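Local coordinates for protein N-acetyltransferase (Staphylococcus aureus subsp. aureus, PDB 4M85) that probably transfers an acetyl group from acetyl-CoA to an amine, as a GNAT-fold N-acetyltransferase, at residues R6-P10 with F56-I60; A17-Y21 with V40-E45; E81-E85 with T102-E108; W147-I153 with M179-V185. One frame throughout, in Å; residues are numbered along the deposited sequence.

Interaction 1: R6-P10 with F56-I60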
loop_
_atom_site.group_PDB
_atom_site.type_symbol
_atom_site.label_atom_id
_atom_site.label_comp_id
_atom_site.label_asym_id
_atom_site.label_seq_id
_atom_site.Cartn_x
_atom_site.Cartn_y
_atom_site.Cartn_z
ATOM N N ARG A 6 -6.357 -13.332 4.385
ATOM C CA ARG A 6 -5.332 -14.266 3.929
ATOM C C ARG A 6 -4.276 -13.564 3.097
ATOM O O ARG A 6 -4.463 -12.413 2.658
ATOM C CB ARG A 6 -5.968 -15.373 3.073
ATOM C CG ARG A 6 -6.848 -14.843 1.943
ATOM C CD ARG A 6 -7.057 -15.830 0.797
ATOM N NE ARG A 6 -7.878 -15.232 -0.262
ATOM C CZ ARG A 6 -7.398 -14.582 -1.326
ATOM N NH1 ARG A 6 -6.093 -14.423 -1.512
ATOM N NH2 ARG A 6 -8.231 -14.073 -2.210
ATOM N N GLN A 7 -3.179 -14.277 2.844
ATOM C CA GLN A 7 -2.149 -13.777 1.958
ATOM C C GLN A 7 -2.728 -13.608 0.574
ATOM O O GLN A 7 -3.515 -14.430 0.108
ATOM C CB GLN A 7 -0.955 -14.720 1.879
ATOM C CG GLN A 7 0.040 -14.598 3.010
ATOM C CD GLN A 7 0.838 -13.297 3.009
ATOM O OE1 GLN A 7 1.205 -12.820 4.080
ATOM N NE2 GLN A 7 1.108 -12.722 1.825
ATOM N N ALA A 8 -2.318 -12.530 -0.092
ATOM C CA ALA A 8 -2.670 -12.294 -1.479
ATOM C C ALA A 8 -2.122 -13.438 -2.327
ATOM O O ALA A 8 -1.136 -14.074 -1.959
ATOM C CB ALA A 8 -2.083 -10.971 -1.937
ATOM N N ARG A 9 -2.799 -13.738 -3.426
ATOM C CA ARG A 9 -2.292 -14.665 -4.418
ATOM C C ARG A 9 -2.168 -13.913 -5.735
ATOM O O ARG A 9 -2.775 -12.855 -5.894
ATOM C CB ARG A 9 -3.271 -15.808 -4.605
ATOM C CG ARG A 9 -3.530 -16.660 -3.370
ATOM C CD ARG A 9 -4.484 -17.795 -3.737
ATOM N NE ARG A 9 -5.147 -18.359 -2.557
ATOM C CZ ARG A 9 -6.433 -18.190 -2.225
ATOM N NH1 ARG A 9 -7.266 -17.473 -2.958
ATOM N NH2 ARG A 9 -6.893 -18.768 -1.130
ATOM N N PRO A 10 -1.404 -14.460 -6.693
ATOM C CA PRO A 10 -1.184 -13.764 -7.970
ATOM C C PRO A 10 -2.466 -13.276 -8.632
ATOM O O PRO A 10 -2.509 -12.169 -9.173
ATOM C CB PRO A 10 -0.508 -14.842 -8.819
ATOM C CG PRO A 10 0.315 -15.605 -7.823
ATOM C CD PRO A 10 -0.473 -15.597 -6.534
ATOM N N PHE A 56 4.464 -6.207 -4.301
ATOM C CA PHE A 56 4.490 -7.662 -4.496
ATOM C C PHE A 56 3.381 -8.317 -3.692
ATOM O O PHE A 56 3.106 -7.894 -2.580
ATOM C CB PHE A 56 5.820 -8.308 -4.086
ATOM C CG PHE A 56 6.148 -9.571 -4.845
ATOM C CD1 PHE A 56 6.748 -10.667 -4.214
ATOM C CD2 PHE A 56 5.928 -9.653 -6.238
ATOM C CE1 PHE A 56 7.090 -11.820 -4.947
ATOM C CE2 PHE A 56 6.243 -10.789 -6.953
ATOM C CZ PHE A 56 6.830 -11.885 -6.315
ATOM N N TYR A 57 2.765 -9.354 -4.249
ATOM C CA TYR A 57 1.678 -10.069 -3.560
ATOM C C TYR A 57 2.149 -10.694 -2.259
ATOM O O TYR A 57 1.338 -10.931 -1.354
ATOM C CB TYR A 57 0.998 -11.129 -4.468
ATOM C CG TYR A 57 1.809 -12.375 -4.713
ATOM C CD1 TYR A 57 2.684 -12.451 -5.778
ATOM C CD2 TYR A 57 1.687 -13.486 -3.884
ATOM C CE1 TYR A 57 3.431 -13.579 -6.013
ATOM C CE2 TYR A 57 2.443 -14.623 -4.098
ATOM C CZ TYR A 57 3.315 -14.664 -5.165
ATOM O OH TYR A 57 4.084 -15.774 -5.397
ATOM N N GLN A 58 3.463 -10.933 -2.147
ATOM C CA GLN A 58 4.051 -11.462 -0.931
ATOM C C GLN A 58 4.093 -10.407 0.166
ATOM O O GLN A 58 4.445 -10.730 1.271
ATOM C CB GLN A 58 5.497 -11.931 -1.160
ATOM C CG GLN A 58 5.628 -13.123 -2.076
ATOM C CD GLN A 58 7.058 -13.639 -2.131
ATOM O OE1 GLN A 58 8.008 -12.867 -2.278
ATOM N NE2 GLN A 58 7.214 -14.958 -2.028
ATOM N N HIS A 59 3.781 -9.148 -0.146
ATOM C CA HIS A 59 3.771 -8.107 0.857
ATOM C C HIS A 59 2.345 -7.756 1.254
ATOM O O HIS A 59 2.146 -6.784 1.977
ATOM C CB HIS A 59 4.445 -6.824 0.339
ATOM C CG HIS A 59 5.886 -6.994 -0.013
ATOM N ND1 HIS A 59 6.572 -6.089 -0.792
ATOM C CD2 HIS A 59 6.757 -7.991 0.272
ATOM C CE1 HIS A 59 7.819 -6.497 -0.925
ATOM N NE2 HIS A 59 7.951 -7.656 -0.311
ATOM N N ILE A 60 1.360 -8.521 0.763
ATOM C CA ILE A 60 -0.036 -8.100 0.839
ATOM C C ILE A 60 -0.915 -9.143 1.516
ATOM O O ILE A 60 -0.845 -10.331 1.185
ATOM C CB ILE A 60 -0.590 -7.763 -0.564
ATOM C CG1 ILE A 60 0.276 -6.659 -1.217
ATOM C CG2 ILE A 60 -2.076 -7.359 -0.469
ATOM C CD1 ILE A 60 -0.138 -6.230 -2.616
#
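A8 N donates to I60 O at 2.9 Å, with a nearly straight N-H angle of 170°. This bond carries on the pairing of strand 4-7 with strand 60-65. The methyl of A8 points into the other segment. It meets Y57 CB at 4.0 Å and I60 CB at 3.8 Å. Y57 CG stands between the backbone N and the carbonyl carbon (chi1 74°), which places the ring between P10 and Q58. P10 CD makes a CH-pi contact over one face, 4.0 Å from the ring centroid, and Q58 CG lies near the rim of the opposite face. At the ring edge, A8 O is 3.5 Å from Y57 CD2. Further out, R6 NH1 bonds Q7 O at 3.0 Å. The R6 guanidinium also makes salt bridges with E64 and D12, and D12 accepts from R9 N as well. A8 and I60 both rest on I16 of helix 13-26. One backbone bond and mostly apolar packing thus hold the 3-10 segment 57-59 against the strand end.

Interaction 2: A17-Y21 with V40-E45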
loop_
_atom_site.group_PDB
_atom_site.type_symbol
_atom_site.label_atom_id
_atom_site.label_comp_id
_atom_site.label_asym_id
_atom_site.label_seq_id
_atom_site.Cartn_x
_atom_site.Cartn_y
_atom_site.Cartn_z
ATOM N N ALA A 17 -4.570 -3.886 -7.995
ATOM C CA ALA A 17 -4.175 -2.780 -8.865
ATOM C C ALA A 17 -5.178 -1.619 -8.829
ATOM O O ALA A 17 -4.808 -0.463 -8.796
ATOM C CB ALA A 17 -3.998 -3.290 -10.295
ATOM N N LYS A 18 -6.464 -1.923 -8.792
ATOM C CA LYS A 18 -7.467 -0.859 -8.747
ATOM C C LYS A 18 -7.346 -0.082 -7.448
ATOM O O LYS A 18 -7.380 1.154 -7.450
ATOM C CB LYS A 18 -8.861 -1.452 -8.922
ATOM C CG LYS A 18 -9.080 -2.069 -10.290
ATOM C CD LYS A 18 -10.509 -2.590 -10.401
ATOM C CE LYS A 18 -10.669 -3.580 -11.541
ATOM N NZ LYS A 18 -12.066 -4.111 -11.558
ATOM N N LEU A 19 -7.145 -0.807 -6.349
ATOM C CA LEU A 19 -6.976 -0.184 -5.033
ATOM C C LEU A 19 -5.755 0.739 -4.994
ATOM O O LEU A 19 -5.862 1.884 -4.551
ATOM C CB LEU A 19 -6.873 -1.255 -3.939
ATOM C CG LEU A 19 -8.177 -1.937 -3.495
ATOM C CD1 LEU A 19 -7.914 -3.226 -2.719
ATOM C CD2 LEU A 19 -9.066 -0.998 -2.662
ATOM N N VAL A 20 -4.602 0.232 -5.456
ATOM C CA VAL A 20 -3.354 1.005 -5.481
ATOM C C VAL A 20 -3.532 2.188 -6.430
ATOM O O VAL A 20 -3.165 3.293 -6.112
ATOM C CB VAL A 20 -2.141 0.127 -5.927
ATOM C CG1 VAL A 20 -0.890 0.971 -6.202
ATOM C CG2 VAL A 20 -1.837 -0.936 -4.875
ATOM N N TYR A 21 -4.109 1.946 -7.593
ATOM C CA TYR A 21 -4.366 3.023 -8.537
ATOM C C TYR A 21 -5.132 4.177 -7.871
ATOM O O TYR A 21 -4.797 5.356 -8.052
ATOM C CB TYR A 21 -5.148 2.511 -9.758
ATOM C CG TYR A 21 -5.314 3.579 -10.792
ATOM C CD1 TYR A 21 -6.474 4.363 -10.863
ATOM C CD2 TYR A 21 -4.290 3.835 -11.686
ATOM C CE1 TYR A 21 -6.592 5.381 -11.810
ATOM C CE2 TYR A 21 -4.390 4.844 -12.623
ATOM C CZ TYR A 21 -5.534 5.613 -12.688
ATOM O OH TYR A 21 -5.571 6.600 -13.658
ATOM N N VAL A 40 -1.279 2.276 -16.710
ATOM C CA VAL A 40 -0.846 2.307 -15.317
ATOM C C VAL A 40 -1.354 1.069 -14.561
ATOM O O VAL A 40 -0.627 0.480 -13.790
ATOM C CB VAL A 40 -1.298 3.605 -14.624
ATOM C CG1 VAL A 40 -0.918 3.610 -13.141
ATOM C CG2 VAL A 40 -0.699 4.829 -15.322
ATOM N N LEU A 41 -2.591 0.664 -14.806
ATOM C CA LEU A 41 -3.146 -0.537 -14.172
ATOM C C LEU A 41 -2.384 -1.792 -14.573
ATOM O O LEU A 41 -1.968 -2.580 -13.716
ATOM C CB LEU A 41 -4.641 -0.696 -14.518
ATOM C CG LEU A 41 -5.589 0.275 -13.813
ATOM C CD1 LEU A 41 -7.022 0.116 -14.330
ATOM C CD2 LEU A 41 -5.547 0.061 -12.300
ATOM N N ASP A 42 -2.226 -1.997 -15.879
ATOM C CA ASP A 42 -1.384 -3.074 -16.370
ATOM C C ASP A 42 -0.021 -3.089 -15.659
ATOM O O ASP A 42 0.473 -4.138 -15.258
ATOM C CB ASP A 42 -1.177 -2.945 -17.876
ATOM C CG ASP A 42 -0.252 -3.991 -18.409
ATOM O OD1 ASP A 42 -0.632 -5.178 -18.431
ATOM O OD2 ASP A 42 0.869 -3.635 -18.796
ATOM N N ALA A 43 0.586 -1.924 -15.517
ATOM C CA ALA A 43 1.887 -1.848 -14.856
ATOM C C ALA A 43 1.844 -2.286 -13.382
ATOM O O ALA A 43 2.738 -3.019 -12.931
ATOM C CB ALA A 43 2.465 -0.466 -14.983
ATOM N N ILE A 44 0.844 -1.804 -12.632
ATOM C CA ILE A 44 0.728 -2.145 -11.210
ATOM C C ILE A 44 0.446 -3.629 -11.072
ATOM O O ILE A 44 1.008 -4.279 -10.211
ATOM C CB ILE A 44 -0.374 -1.308 -10.485
ATOM C CG1 ILE A 44 -0.044 0.176 -10.502
ATOM C CG2 ILE A 44 -0.543 -1.709 -9.038
ATOM C CD1 ILE A 44 -1.273 1.079 -10.433
ATOM N N GLU A 45 -0.416 -4.166 -11.930
ATOM C CA GLU A 45 -0.720 -5.574 -11.945
ATOM C C GLU A 45 0.566 -6.393 -12.095
ATOM O O GLU A 45 0.773 -7.379 -11.396
ATOM C CB GLU A 45 -1.645 -5.920 -13.114
ATOM C CG GLU A 45 -3.075 -5.393 -13.009
ATOM C CD GLU A 45 -3.797 -5.402 -14.346
ATOM O OE1 GLU A 45 -3.271 -6.017 -15.285
ATOM O OE2 GLU A 45 -4.886 -4.775 -14.480
#
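Y21 CG stands anti to the backbone N (chi1 -175°), and this swings the ring toward helix 40-45. V40 has the same relation for its CG1 (chi1 177°). That methyl therefore reaches the ring edge in its plane, with V40 CG1 3.7 Å from Y21 CD2. The end of L41 comes nearer the other helix than its start. L41 CD2 touches Y21 CB at 3.6 Å and A17 O at the same distance. The L41 and Y21 side chains cross at about a right angle. I44 reaches over with two branches. Its CG2 packs 3.8 Å from A17 CA and 3.9 Å from V20 CG1, while its CD1 lies near the backbone of Y21. A17 has only a methyl, and this lets the chains come near each other: A17 CB is 3.6 Å from E45 CG. The contact is thus apolar and mostly buried.

The two segment axes are 9.2 Å apart at their closest, with 117° between their N-to-C directions. Both belong to the helices that follow the first strand in the GNAT fold, between strands 4-7 and 60-65. L19 touches C72 and V20 touches I74, both of strand 68-77, so helix 13-26 contacts the sheet as well as helix 37-49. On the other helix, V40 packs on I97 of helix 95-98.

Interaction 3: E81-E85 with T102-E108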
loop_
_atom_site.group_PDB
_atom_site.type_symbol
_atom_site.label_atom_id
_atom_site.label_comp_id
_atom_site.label_asym_id
_atom_site.label_seq_id
_atom_site.Cartn_x
_atom_site.Cartn_y
_atom_site.Cartn_z
ATOM N N GLU A 81 13.280 -0.921 1.431
ATOM C CA GLU A 81 12.263 -0.117 0.726
ATOM C C GLU A 81 12.693 0.301 -0.680
ATOM O O GLU A 81 11.963 0.090 -1.646
ATOM C CB GLU A 81 11.907 1.159 1.508
ATOM C CG GLU A 81 10.790 1.968 0.866
ATOM C CD GLU A 81 10.499 3.298 1.558
ATOM O OE1 GLU A 81 10.999 3.565 2.677
ATOM O OE2 GLU A 81 9.749 4.104 0.972
ATOM N N LEU A 82 13.854 0.946 -0.771
ATOM C CA LEU A 82 14.354 1.444 -2.051
ATOM C C LEU A 82 14.743 0.287 -2.995
ATOM O O LEU A 82 14.671 0.441 -4.200
ATOM C CB LEU A 82 15.514 2.424 -1.833
ATOM C CG LEU A 82 15.173 3.747 -1.129
ATOM C CD1 LEU A 82 16.333 4.725 -1.276
ATOM C CD2 LEU A 82 13.906 4.374 -1.682
ATOM N N LYS A 83 15.103 -0.880 -2.456
ATOM C CA LYS A 83 15.355 -2.048 -3.298
ATOM C C LYS A 83 14.066 -2.572 -3.927
ATOM O O LYS A 83 14.034 -2.949 -5.114
ATOM C CB LYS A 83 16.016 -3.157 -2.507
ATOM C CG LYS A 83 16.369 -4.356 -3.367
ATOM C CD LYS A 83 16.924 -5.495 -2.533
ATOM C CE LYS A 83 15.887 -6.572 -2.279
ATOM N NZ LYS A 83 16.096 -7.258 -0.977
ATOM N N TYR A 84 12.993 -2.600 -3.139
ATOM C CA TYR A 84 11.671 -2.929 -3.690
ATOM C C TYR A 84 11.248 -1.952 -4.806
ATOM O O TYR A 84 10.771 -2.371 -5.879
ATOM C CB TYR A 84 10.623 -2.981 -2.565
ATOM C CG TYR A 84 10.914 -4.027 -1.502
ATOM C CD1 TYR A 84 11.430 -5.265 -1.843
ATOM C CD2 TYR A 84 10.678 -3.763 -0.154
ATOM C CE1 TYR A 84 11.688 -6.222 -0.882
ATOM C CE2 TYR A 84 10.939 -4.712 0.819
ATOM C CZ TYR A 84 11.442 -5.935 0.449
ATOM O OH TYR A 84 11.725 -6.893 1.414
ATOM N N GLU A 85 11.417 -0.663 -4.543
ATOM C CA GLU A 85 11.061 0.395 -5.500
ATOM C C GLU A 85 11.801 0.260 -6.834
ATOM O O GLU A 85 11.234 0.444 -7.889
ATOM C CB GLU A 85 11.362 1.771 -4.883
ATOM C CG GLU A 85 11.165 2.967 -5.818
ATOM C CD GLU A 85 9.731 3.116 -6.289
ATOM O OE1 GLU A 85 8.855 2.458 -5.704
ATOM O OE2 GLU A 85 9.491 3.890 -7.244
ATOM N N THR A 102 10.561 5.329 -11.788
ATOM C CA THR A 102 9.792 4.511 -10.884
ATOM C C THR A 102 8.768 5.427 -10.164
ATOM O O THR A 102 9.015 6.624 -9.958
ATOM C CB THR A 102 10.694 3.692 -9.926
ATOM O OG1 THR A 102 11.239 4.529 -8.904
ATOM C CG2 THR A 102 11.825 3.005 -10.694
ATOM N N PRO A 103 7.597 4.875 -9.830
ATOM C CA PRO A 103 6.451 5.671 -9.350
ATOM C C PRO A 103 6.612 6.303 -7.972
ATOM O O PRO A 103 5.972 7.318 -7.710
ATOM C CB PRO A 103 5.282 4.674 -9.321
ATOM C CG PRO A 103 5.823 3.350 -9.690
ATOM C CD PRO A 103 7.286 3.446 -10.000
ATOM N N LEU A 104 7.463 5.734 -7.113
ATOM C CA LEU A 104 7.584 6.202 -5.729
ATOM C C LEU A 104 9.044 6.237 -5.237
ATOM O O LEU A 104 9.414 5.449 -4.382
ATOM C CB LEU A 104 6.705 5.310 -4.823
ATOM C CG LEU A 104 5.176 5.481 -4.861
ATOM C CD1 LEU A 104 4.489 4.238 -4.306
ATOM C CD2 LEU A 104 4.705 6.708 -4.084
ATOM N N PRO A 105 9.890 7.140 -5.808
ATOM C CA PRO A 105 11.321 7.254 -5.459
ATOM C C PRO A 105 11.640 7.651 -4.023
ATOM O O PRO A 105 12.703 7.268 -3.520
ATOM C CB PRO A 105 11.829 8.363 -6.392
ATOM C CG PRO A 105 10.598 9.132 -6.789
ATOM C CD PRO A 105 9.532 8.084 -6.884
ATOM N N VAL A 106 10.749 8.406 -3.373
ATOM C CA VAL A 106 10.997 8.900 -2.028
ATOM C C VAL A 106 10.965 7.742 -1.025
ATOM O O VAL A 106 10.115 6.833 -1.122
ATOM C CB VAL A 106 10.002 10.016 -1.635
ATOM C CG1 VAL A 106 10.307 10.565 -0.233
ATOM C CG2 VAL A 106 10.050 11.163 -2.650
ATOM N N LYS A 107 11.910 7.781 -0.089
ATOM C CA LYS A 107 12.005 6.846 1.013
ATOM C C LYS A 107 10.971 7.280 2.052
ATOM O O LYS A 107 11.155 8.290 2.729
ATOM C CB LYS A 107 13.429 6.873 1.617
ATOM C CG LYS A 107 13.780 5.694 2.521
ATOM C CD LYS A 107 15.235 5.776 2.985
ATOM C CE LYS A 107 15.648 4.583 3.842
ATOM N NZ LYS A 107 15.269 4.741 5.273
ATOM N N GLU A 108 9.884 6.517 2.167
ATOM C CA GLU A 108 8.773 6.861 3.067
ATOM C C GLU A 108 8.990 6.365 4.505
ATOM O O GLU A 108 8.378 6.886 5.417
ATOM C CB GLU A 108 7.425 6.322 2.510
ATOM C CG GLU A 108 7.088 6.740 1.072
ATOM C CD GLU A 108 5.749 6.198 0.563
ATOM O OE1 GLU A 108 4.928 5.721 1.382
ATOM O OE2 GLU A 108 5.499 6.231 -0.663
HETATM O O HOH W 1 13.015 2.805 4.344
#
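E85 and E81 sit one turn apart on helix 81-86, joined by the bond from E85 N to E81 O, and both point at an irregular loop, 102-108, whose nearest CA atoms are 6.6 Å (L82 to K107) and 6.8 Å (E85 to L104) away. E85 bends at chi2 (62°), which brings its carboxylate to T102 OG1 and L104 N, across the L104 side chain. L104 N donates to E85 OE2 at 2.7 Å, from above the carboxylate plane, 40° out of it. T102 OG1 also donates to E85 OE2, at a distance of 2.5 Å that is short enough to be doubtful in detail. E81 is extended instead. Its OE2 accepts E108 N at 2.7 Å through the syn lone pair, with an N-H angle of 169°. A water bridges E81 OE1 to K107 NZ, though its bond to the lysine is weak; K107 also pairs with D111. L82 CD2 lies against P105 O at 3.6 Å, a van der Waals contact.

The contact ties helix 81-86, which follows strand 68-77, to the loop before strand 114-121 of the GNAT fold. R54 makes salt bridges to both glutamates, and Y53 OH bonds E85 OE1. E81 OE1 also accepts from A109 N. The two acids thus supply acceptors to backbone N-H groups of a loop without regular structure, and these bonds help hold it against the helix.

Interaction 4: W147-I153 with M179-V185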
loop_
_atom_site.group_PDB
_atom_site.type_symbol
_atom_site.label_atom_id
_atom_site.label_comp_id
_atom_site.label_asym_id
_atom_site.label_seq_id
_atom_site.Cartn_x
_atom_site.Cartn_y
_atom_site.Cartn_z
ATOM N N TRP A 147 6.408 -1.618 13.768
ATOM C CA TRP A 147 5.625 -1.281 12.597
ATOM C C TRP A 147 5.510 0.224 12.474
ATOM O O TRP A 147 5.454 0.958 13.475
ATOM C CB TRP A 147 4.246 -1.929 12.670
ATOM C CG TRP A 147 4.268 -3.412 12.793
ATOM C CD1 TRP A 147 4.356 -4.120 13.934
ATOM C CD2 TRP A 147 4.152 -4.375 11.738
ATOM N NE1 TRP A 147 4.337 -5.451 13.678
ATOM C CE2 TRP A 147 4.201 -5.645 12.335
ATOM C CE3 TRP A 147 4.009 -4.285 10.353
ATOM C CZ2 TRP A 147 4.125 -6.816 11.604
ATOM C CZ3 TRP A 147 3.938 -5.448 9.623
ATOM C CH2 TRP A 147 4.010 -6.708 10.250
ATOM N N SER A 148 5.522 0.706 11.247
ATOM C CA SER A 148 5.296 2.124 10.995
ATOM C C SER A 148 4.294 2.381 9.869
ATOM O O SER A 148 4.028 1.514 9.044
ATOM C CB SER A 148 6.618 2.833 10.685
ATOM O OG SER A 148 7.116 2.490 9.416
ATOM N N LEU A 149 3.739 3.592 9.862
ATOM C CA LEU A 149 2.890 4.047 8.780
ATOM C C LEU A 149 2.854 5.556 8.718
ATOM O O LEU A 149 3.288 6.242 9.653
ATOM C CB LEU A 149 1.483 3.458 8.860
ATOM C CG LEU A 149 0.551 3.769 10.012
ATOM C CD1 LEU A 149 0.012 5.197 9.928
ATOM C CD2 LEU A 149 -0.603 2.763 10.029
ATOM N N ASN A 150 2.352 6.052 7.599
ATOM C CA ASN A 150 2.244 7.476 7.342
ATOM C C ASN A 150 0.801 7.900 7.094
ATOM O O ASN A 150 0.183 7.488 6.131
ATOM C CB ASN A 150 3.115 7.815 6.144
ATOM C CG ASN A 150 4.592 7.783 6.474
ATOM O OD1 ASN A 150 5.015 8.266 7.525
ATOM N ND2 ASN A 150 5.395 7.239 5.564
ATOM N N CYS A 151 0.264 8.732 7.975
ATOM C CA CYS A 151 -1.165 9.091 7.956
ATOM C C CYS A 151 -1.327 10.529 7.497
ATOM O O CYS A 151 -0.839 11.448 8.148
ATOM C CB CYS A 151 -1.743 8.954 9.367
ATOM S SG CYS A 151 -3.521 9.284 9.534
ATOM N N ASP A 152 -2.045 10.724 6.409
ATOM C CA ASP A 152 -2.434 12.070 5.961
ATOM C C ASP A 152 -2.904 12.925 7.155
ATOM O O ASP A 152 -3.833 12.563 7.860
ATOM C CB ASP A 152 -3.543 11.963 4.905
ATOM C CG ASP A 152 -4.127 13.349 4.482
ATOM O OD1 ASP A 152 -3.467 14.401 4.662
ATOM O OD2 ASP A 152 -5.269 13.362 3.981
ATOM N N ILE A 153 -2.258 14.077 7.355
ATOM C CA ILE A 153 -2.579 14.956 8.473
ATOM C C ILE A 153 -4.016 15.485 8.419
ATOM O O ILE A 153 -4.541 15.953 9.429
ATOM C CB ILE A 153 -1.580 16.135 8.619
ATOM C CG1 ILE A 153 -1.705 17.132 7.464
ATOM C CG2 ILE A 153 -0.145 15.626 8.732
ATOM C CD1 ILE A 153 -1.158 18.482 7.849
ATOM N N MET A 179 1.496 16.515 3.476
ATOM C CA MET A 179 2.082 16.234 4.777
ATOM C C MET A 179 1.419 15.010 5.449
ATOM O O MET A 179 0.192 14.809 5.388
ATOM C CB MET A 179 1.937 17.469 5.679
ATOM C CG MET A 179 3.065 17.670 6.671
ATOM S SD MET A 179 4.736 17.842 5.961
ATOM C CE MET A 179 4.399 18.988 4.658
ATOM N N TYR A 180 2.246 14.198 6.091
ATOM C CA TYR A 180 1.792 12.988 6.754
ATOM C C TYR A 180 2.340 12.883 8.183
ATOM O O TYR A 180 3.485 13.250 8.453
ATOM C CB TYR A 180 2.273 11.762 5.979
ATOM C CG TYR A 180 1.714 11.652 4.580
ATOM C CD1 TYR A 180 2.283 12.347 3.528
ATOM C CD2 TYR A 180 0.613 10.853 4.317
ATOM C CE1 TYR A 180 1.775 12.232 2.252
ATOM C CE2 TYR A 180 0.099 10.735 3.053
ATOM C CZ TYR A 180 0.678 11.434 2.026
ATOM O OH TYR A 180 0.158 11.339 0.755
ATOM N N HIS A 181 1.547 12.307 9.073
ATOM C CA HIS A 181 2.026 11.938 10.408
ATOM C C HIS A 181 2.757 10.610 10.310
ATOM O O HIS A 181 2.155 9.607 9.923
ATOM C CB HIS A 181 0.856 11.750 11.366
ATOM C CG HIS A 181 0.076 12.996 11.645
ATOM N ND1 HIS A 181 0.599 14.059 12.353
ATOM C CD2 HIS A 181 -1.223 13.305 11.409
ATOM C CE1 HIS A 181 -0.332 14.988 12.493
ATOM N NE2 HIS A 181 -1.447 14.552 11.934
ATOM N N HIS A 182 4.036 10.589 10.671
ATOM C CA HIS A 182 4.765 9.328 10.770
ATOM C C HIS A 182 4.437 8.720 12.129
ATOM O O HIS A 182 4.639 9.361 13.168
ATOM C CB HIS A 182 6.267 9.544 10.597
ATOM C CG HIS A 182 7.031 8.275 10.398
ATOM N ND1 HIS A 182 7.041 7.593 9.197
ATOM C CD2 HIS A 182 7.768 7.536 11.255
ATOM C CE1 HIS A 182 7.777 6.507 9.318
ATOM N NE2 HIS A 182 8.229 6.449 10.557
ATOM N N LEU A 183 3.910 7.505 12.117
ATOM C CA LEU A 183 3.437 6.808 13.317
ATOM C C LEU A 183 4.139 5.463 13.479
ATOM O O LEU A 183 4.429 4.794 12.496
ATOM C CB LEU A 183 1.931 6.556 13.209
ATOM C CG LEU A 183 1.044 7.783 12.973
ATOM C CD1 LEU A 183 -0.427 7.417 12.883
ATOM C CD2 LEU A 183 1.255 8.771 14.093
ATOM N N ILE A 184 4.392 5.066 14.727
ATOM C CA ILE A 184 5.012 3.774 15.031
ATOM C C ILE A 184 4.324 3.024 16.161
ATOM O O ILE A 184 3.746 3.643 17.070
ATOM C CB ILE A 184 6.482 3.945 15.409
ATOM C CG1 ILE A 184 6.619 4.966 16.556
ATOM C CG2 ILE A 184 7.266 4.415 14.198
ATOM C CD1 ILE A 184 7.744 4.665 17.521
ATOM N N VAL A 185 4.436 1.696 16.137
ATOM C CA VAL A 185 3.971 0.859 17.240
ATOM C C VAL A 185 4.967 -0.268 17.523
ATOM O O VAL A 185 5.607 -0.766 16.592
ATOM C CB VAL A 185 2.566 0.297 16.982
ATOM C CG1 VAL A 185 2.530 -0.530 15.722
ATOM C CG2 VAL A 185 2.095 -0.548 18.164
HETATM O O HOH W 2 -3.536 16.400 11.945
#
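N150 OD1 accepts from H182 ND1 at 2.7 Å, across an antiparallel strand pair of the GNAT sheet. The imidazole comes at a slant: its ND1 lies 24° out of the amide carbonyl plane, and the amide and ring planes are 48° apart. H182 CG is anti to its backbone N (chi1 -168°), and this carries the ring back toward N150. E113 binds H182 NE2, so both ring nitrogens are engaged. N150 ND2 has a further partner in Y115 OH. Hydrogen-bonded pairs alternate with non-hydrogen-bonded ones along the strands. L149 with L183 and C151 with H181 are hydrogen-bonded. L149, C151 and L183 share the face covered by Y162 of helix 156-164. L149 CD1 meets L183 CD1 at 3.7 Å there, and C151 CB lies 4.1 Å from the same L183 methyl. At the V185 end, V185 CG1 packs on W147 CB at 3.8 Å. Past the strand end, I153 N bonds M179 O at 3.2 Å. I153 CG2 sits squarely over the H181 ring, 3.6 Å from its centroid. Q172 holds H181 ND1, while a water in the ring plane joins H181 NE2 (2.8 Å) to I153 O.

How the interactions relate
Interaction 1 spans interaction 2 in sequence, since helices 13-26 and 37-49 fall between its segments. Interactions 3 and 4 follow in turn. Interactions 1 and 4 reach the same seven-stranded mixed sheet from opposite sides of the chain's centre, with their centres about 23 Å apart. Interaction 2 packs helix 37-49 against helix 13-26, which itself touches strand 68-77. Interaction 3 lies between: its Y84 touches H59 of interaction 1, and its E108 O probably accepts a hydrogen bond from N150 ND2 of interaction 4. Interactions 1 to 3 secure helices and loops of the first part of the chain, and interaction 4 builds the C-terminal part of the GNAT sheet.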